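Local coordinates for Rpb7-binding protein seb1 (Schizosaccharomyces pombe 972h-, PDB 5MDT) that drives transcription termination by binding RNA polymerase II and nascent RNA, its CTD-interacting domain probably recognising the polymerase's C-terminal domain, at residues S105-A108 / D109-H113; A117-P120 / K121-K124. All blocks are in the same frame, centred on the assembly; numbering follows the deposited sequence.

Interactions 1 and 2 belong to two successive helices of the CTD-interacting domain, 92-113 and 119-131, and their centres lie about 12 Å apart. Interaction 1 is at the C-terminal end of the first helix and interaction 2 near the N-terminal end of the second, so the two lie close to the connection between them. They touch through apolar atoms: Ala-110 CB is 3.7 Å from Ile-122 CD1, Val-107 CG1 is 4.1 Å from Ile-122 CG2, and Leu-119 CD2 comes within 4.1 Å of Ile-111 CA. Ile-122 thus meets both segments of interaction 1, joining consecutive helices of the all-helical domain.

Interaction 1: S105-A108 / D109-H113; sequences SLVA and DAIQH
The last turns of helix 92-113 carry a water-bridged contact between Leu-106 and Asp-109 on one side and an apolar step from Val-107 to Ile-111 on another. The water donates to Leu-106 O at 2.8 Å and to Asp-109 OD2 at 2.9 Å, tying the carboxylate to the preceding turn. Asp-109 reaches it with CG anti to the backbone N (chi1 -176°), and its OD2 also forms a salt bridge with Lys-59, which makes a charged carboxylate likely. Leu-106 O has a second donor, Ala-110 N at 3.0 Å. The next helical bond, Ile-111 N to Val-107 O at 2.8 Å, has its donor almost in line with the carbonyl. Ile-111 CG1 rests 3.3 Å from that same oxygen, while its CD1 meets Val-107 CG1 at 3.9 Å, the two side chains crossing at a slant. At the end of the helix the His-113 ring has Gln-112 CG over one face, toward its rim, and Asp-109 CG at an edge, in its plane. Leu-106 packs on helices 40-53 and 59-79, Ala-110 on 59-79 and 119-131, and Val-107 and Ile-111 face helix 137-150, so this helix end is set among four others.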
ATOM      1  N   SER A 105       1.858  -9.466   3.221  1.00 38.93           N
ATOM      2  CA  SER A 105       0.765 -10.252   2.615  1.00 37.89           C
ATOM      3  C   SER A 105       0.469  -9.801   1.202  1.00 39.07           C
ATOM      4  O   SER A 105       0.297 -10.655   0.322  1.00 38.55           O
ATOM      5  CB  SER A 105      -0.530 -10.132   3.432  1.00 41.50           C
ATOM      6  OG  SER A 105      -0.348 -10.676   4.723  1.00 59.87           O
ATOM      7  N   LEU A 106       0.367  -8.470   0.973  1.00 34.85           N
ATOM      8  CA  LEU A 106       0.072  -7.971  -0.356  1.00 34.12           C
ATOM      9  C   LEU A 106       1.222  -8.213  -1.333  1.00 37.58           C
ATOM     10  O   LEU A 106       0.956  -8.545  -2.494  1.00 37.63           O
ATOM     11  CB  LEU A 106      -0.387  -6.506  -0.348  1.00 34.21           C
ATOM     12  CG  LEU A 106      -1.643  -6.206   0.548  1.00 36.84           C
ATOM     13  CD1 LEU A 106      -2.218  -4.844   0.188  1.00 37.57           C
ATOM     14  CD2 LEU A 106      -2.721  -7.305   0.426  1.00 35.27           C
ATOM     15  N   VAL A 107       2.501  -8.088  -0.876  1.00 35.01           N
ATOM     16  CA  VAL A 107       3.645  -8.404  -1.769  1.00 36.47           C
ATOM     17  C   VAL A 107       3.647  -9.895  -2.091  1.00 42.09           C
ATOM     18  O   VAL A 107       3.809 -10.283  -3.255  1.00 43.36           O
ATOM     19  CB  VAL A 107       5.009  -7.878  -1.244  1.00 41.63           C
ATOM     20  CG1 VAL A 107       6.177  -8.333  -2.138  1.00 43.50           C
ATOM     21  CG2 VAL A 107       4.985  -6.349  -1.128  1.00 40.56           C
ATOM     22  N   ALA A 108       3.423 -10.747  -1.068  1.00 38.78           N
ATOM     23  CA  ALA A 108       3.400 -12.204  -1.267  1.00 39.89           C
ATOM     24  C   ALA A 108       2.316 -12.608  -2.265  1.00 42.50           C
ATOM     25  O   ALA A 108       2.566 -13.422  -3.137  1.00 43.12           O
ATOM     26  CB  ALA A 108       3.178 -12.908   0.061  1.00 41.50           C
ATOM     27  N   ASP A 109       1.133 -12.000  -2.165  1.00 40.26           N
ATOM     28  CA  ASP A 109      -0.004 -12.252  -3.048  1.00 39.74           C
ATOM     29  C   ASP A 109       0.341 -11.814  -4.479  1.00 41.50           C
ATOM     30  O   ASP A 109       0.014 -12.521  -5.436  1.00 41.42           O
ATOM     31  CB  ASP A 109      -1.224 -11.478  -2.530  1.00 40.44           C
ATOM     32  CG  ASP A 109      -2.505 -11.717  -3.288  1.00 52.29           C
ATOM     33  OD1 ASP A 109      -3.070 -12.827  -3.160  1.00 52.41           O
ATOM     34  OD2 ASP A 109      -2.993 -10.767  -3.939  1.00 49.77           O
ATOM     35  N   ALA A 110       1.030 -10.670  -4.629  1.00 37.40           N
ATOM     36  CA  ALA A 110       1.410 -10.205  -5.956  1.00 38.28           C
ATOM     37  C   ALA A 110       2.456 -11.128  -6.544  1.00 43.21           C
ATOM     38  O   ALA A 110       2.365 -11.475  -7.725  1.00 44.69           O
ATOM     39  CB  ALA A 110       1.936  -8.768  -5.895  1.00 38.10           C
ATOM     40  N   ILE A 111       3.399 -11.619  -5.715  1.00 42.08           N
ATOM     41  CA  ILE A 111       4.415 -12.594  -6.179  1.00 45.37           C
ATOM     42  C   ILE A 111       3.733 -13.872  -6.711  1.00 48.61           C
ATOM     43  O   ILE A 111       4.117 -14.413  -7.756  1.00 50.33           O
ATOM     44  CB  ILE A 111       5.452 -12.895  -5.051  1.00 50.05           C
ATOM     45  CG1 ILE A 111       6.365 -11.679  -4.790  1.00 49.98           C
ATOM     46  CG2 ILE A 111       6.259 -14.174  -5.310  1.00 54.88           C
ATOM     47  CD1 ILE A 111       7.322 -11.805  -3.585  1.00 55.51           C
ATOM     48  N   GLN A 112       2.709 -14.338  -6.004  1.00 45.27           N
ATOM     49  CA  GLN A 112       2.003 -15.560  -6.394  1.00 46.81           C
ATOM     50  C   GLN A 112       1.187 -15.394  -7.696  1.00 50.93           C
ATOM     51  O   GLN A 112       1.164 -16.300  -8.513  1.00 51.44           O
ATOM     52  CB  GLN A 112       1.099 -16.023  -5.238  1.00 47.13           C
ATOM     53  CG  GLN A 112       0.542 -17.435  -5.381  1.00 65.34           C
ATOM     54  CD  GLN A 112      -0.466 -17.759  -4.301  1.00 82.75           C
ATOM     55  OE1 GLN A 112      -0.470 -17.174  -3.212  1.00 79.12           O
ATOM     56  NE2 GLN A 112      -1.338 -18.715  -4.576  1.00 78.26           N
ATOM     57  N   HIS A 113       0.562 -14.225  -7.910  1.00 43.80           N
ATOM     58  CA  HIS A 113      -0.395 -14.041  -8.997  1.00 43.91           C
ATOM     59  C   HIS A 113      -0.046 -13.110 -10.138  1.00 47.08           C
ATOM     60  O   HIS A 113      -0.576 -13.296 -11.233  1.00 47.79           O
ATOM     61  CB  HIS A 113      -1.712 -13.528  -8.373  1.00 43.27           C
ATOM     62  CG  HIS A 113      -2.337 -14.526  -7.462  1.00 47.06           C
ATOM     63  ND1 HIS A 113      -2.786 -15.751  -7.935  1.00 51.03           N
ATOM     64  CD2 HIS A 113      -2.519 -14.477  -6.126  1.00 47.20           C
ATOM     65  CE1 HIS A 113      -3.230 -16.406  -6.872  1.00 50.58           C
ATOM     66  NE2 HIS A 113      -3.107 -15.674  -5.763  1.00 48.62           N
TER
HETATM   67  O   HOH W   1      -1.600  -8.234  -3.618  1.00 43.18           O

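Interaction 2: A117-P120 / K121-K124; sequences AHLP and KILK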
ATOM      1  N   ALA A 117       6.339  -9.554 -15.415  1.00 51.99           N
ATOM      2  CA  ALA A 117       6.733  -8.191 -15.784  1.00 52.30           C
ATOM      3  C   ALA A 117       6.453  -7.158 -14.678  1.00 52.92           C
ATOM      4  O   ALA A 117       7.060  -6.086 -14.672  1.00 52.23           O
ATOM      5  CB  ALA A 117       6.020  -7.773 -17.059  1.00 54.65           C
ATOM      6  N   HIS A 118       5.503  -7.454 -13.775  1.00 47.59           N
ATOM      7  CA  HIS A 118       5.167  -6.525 -12.694  1.00 45.56           C
ATOM      8  C   HIS A 118       6.124  -6.661 -11.522  1.00 49.03           C
ATOM      9  O   HIS A 118       6.201  -5.754 -10.700  1.00 47.41           O
ATOM     10  CB  HIS A 118       3.718  -6.759 -12.219  1.00 44.37           C
ATOM     11  CG  HIS A 118       2.688  -6.294 -13.206  1.00 47.88           C
ATOM     12  ND1 HIS A 118       1.334  -6.423 -12.942  1.00 47.24           N
ATOM     13  CD2 HIS A 118       2.845  -5.671 -14.402  1.00 51.81           C
ATOM     14  CE1 HIS A 118       0.710  -5.881 -13.973  1.00 48.59           C
ATOM     15  NE2 HIS A 118       1.582  -5.416 -14.885  1.00 51.67           N
ATOM     16  N   LEU A 119       6.857  -7.775 -11.439  1.00 47.14           N
ATOM     17  CA  LEU A 119       7.710  -8.049 -10.282  1.00 48.53           C
ATOM     18  C   LEU A 119       8.874  -7.040 -10.129  1.00 51.26           C
ATOM     19  O   LEU A 119       9.044  -6.506  -9.029  1.00 50.31           O
ATOM     20  CB  LEU A 119       8.170  -9.506 -10.247  1.00 51.43           C
ATOM     21  CG  LEU A 119       7.010 -10.531 -10.225  1.00 55.92           C
ATOM     22  CD1 LEU A 119       7.546 -11.962 -10.204  1.00 59.35           C
ATOM     23  CD2 LEU A 119       5.982 -10.240  -9.100  1.00 56.09           C
ATOM     24  N   PRO A 120       9.559  -6.615 -11.202  1.00 48.00           N
ATOM     25  CA  PRO A 120      10.611  -5.599 -11.011  1.00 48.32           C
ATOM     26  C   PRO A 120      10.036  -4.261 -10.533  1.00 49.23           C
ATOM     27  O   PRO A 120      10.762  -3.471  -9.928  1.00 51.69           O
ATOM     28  CB  PRO A 120      11.229  -5.428 -12.402  1.00 52.20           C
ATOM     29  CG  PRO A 120      10.714  -6.511 -13.234  1.00 57.34           C
ATOM     30  CD  PRO A 120       9.517  -7.123 -12.593  1.00 51.75           C
ATOM     31  N   LYS A 121       8.757  -3.982 -10.840  1.00 45.52           N
ATOM     32  CA  LYS A 121       8.081  -2.739 -10.411  1.00 43.52           C
ATOM     33  C   LYS A 121       7.905  -2.714  -8.881  1.00 46.07           C
ATOM     34  O   LYS A 121       7.919  -1.640  -8.273  1.00 45.16           O
ATOM     35  CB  LYS A 121       6.736  -2.549 -11.154  1.00 43.03           C
ATOM     36  CG  LYS A 121       6.855  -2.479 -12.697  1.00 45.96           C
ATOM     37  CD  LYS A 121       7.571  -1.225 -13.169  1.00 50.96           C
ATOM     38  CE  LYS A 121       7.828  -1.175 -14.661  1.00 51.05           C
ATOM     39  NZ  LYS A 121       8.892  -0.186 -14.973  1.00 51.61           N
ATOM     40  N   ILE A 122       7.793  -3.900  -8.253  1.00 43.11           N
ATOM     41  CA  ILE A 122       7.656  -4.003  -6.792  1.00 41.58           C
ATOM     42  C   ILE A 122       9.041  -3.799  -6.159  1.00 47.75           C
ATOM     43  O   ILE A 122       9.140  -3.147  -5.119  1.00 47.17           O
ATOM     44  CB  ILE A 122       6.988  -5.331  -6.383  1.00 43.83           C
ATOM     45  CG1 ILE A 122       5.679  -5.534  -7.190  1.00 43.07           C
ATOM     46  CG2 ILE A 122       6.689  -5.346  -4.853  1.00 44.36           C
ATOM     47  CD1 ILE A 122       4.997  -6.970  -7.011  1.00 41.54           C
ATOM     48  N   LEU A 123      10.110  -4.266  -6.832  1.00 48.19           N
ATOM     49  CA  LEU A 123      11.480  -3.995  -6.386  1.00 51.53           C
ATOM     50  C   LEU A 123      11.691  -2.486  -6.335  1.00 55.48           C
ATOM     51  O   LEU A 123      12.260  -1.994  -5.361  1.00 58.09           O
ATOM     52  CB  LEU A 123      12.541  -4.632  -7.304  1.00 55.22           C
ATOM     53  CG  LEU A 123      12.946  -6.051  -7.021  1.00 62.05           C
ATOM     54  CD1 LEU A 123      14.150  -6.413  -7.882  1.00 65.91           C
ATOM     55  CD2 LEU A 123      13.332  -6.252  -5.553  1.00 65.56           C
ATOM     56  N   LYS A 124      11.184  -1.746  -7.349  1.00 50.02           N
ATOM     57  CA  LYS A 124      11.257  -0.280  -7.392  1.00 50.63           C
ATOM     58  C   LYS A 124      10.553   0.366  -6.185  1.00 50.10           C
ATOM     59  O   LYS A 124      11.036   1.381  -5.687  1.00 50.91           O
ATOM     60  CB  LYS A 124      10.729   0.283  -8.717  1.00 52.90           C
ATOM     61  CG  LYS A 124      11.731   0.134  -9.852  1.00 68.11           C
ATOM     62  CD  LYS A 124      11.126   0.412 -11.221  1.00 80.04           C
ATOM     63  CE  LYS A 124      12.194   0.743 -12.247  1.00 94.84           C
ATOM     64  NZ  LYS A 124      13.139  -0.389 -12.488  1.00105.02           N
TER
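The flat carbonyl group of Leu-119 is met from above by the N-H of Ile-122: the donor stands 57° out of the carbonyl plane, away from a lone pair, and Ile-122 N lies 3.0 Å from Leu-119 O. Leu-123 N adds a longer, weak bond to the same oxygen. The carbonyl of Pro-120 is approached less steeply, with Lys-124 N at 3.1 Å from Pro-120 O and tilted 26° from the plane. Pro-120 itself has no N-H to offer, which suits the first turn of a helix, where no partner four residues back is needed. The side chain of His-118 packs on Leu-60 of helix 59-79. His-118 O takes two weak bonds, from Lys-121 N and Ile-122 N, and Lys-121 CB lies 3.3 Å from it. The lysine chain starts with CG beside its own backbone N and bends at chi2 (-68°), its side chain touching Leu-60 and Tyr-64.

On the buried side Leu-119 and Ile-122 lie alongside each other and point the same way, Leu-119 CD2 4.0 Å from Ile-122 CD1. Ile-122 also packs on Leu-63 of helix 59-79 and Leu-147 of helix 137-150. Replacing it with an alanine would remove CG1, CG2 and CD1, and would probably cost Leu-119 CD2 this neighbour and open a gap toward Val-107, Ala-110, Leu-63 and Leu-147. Leu-123 also packs on helix 137-150, against Arg-144 and Leu-147, and Lys-124 runs its CG past Pro-120 O at 3.7 Å. Mixed i to i+3 and i to i+4 bonding of this kind is common in the end turns of alpha-helices, and here accompanies the first turn of helix 119-131, whose apolar side is packed between neighbouring helices of the CTD-interacting domain.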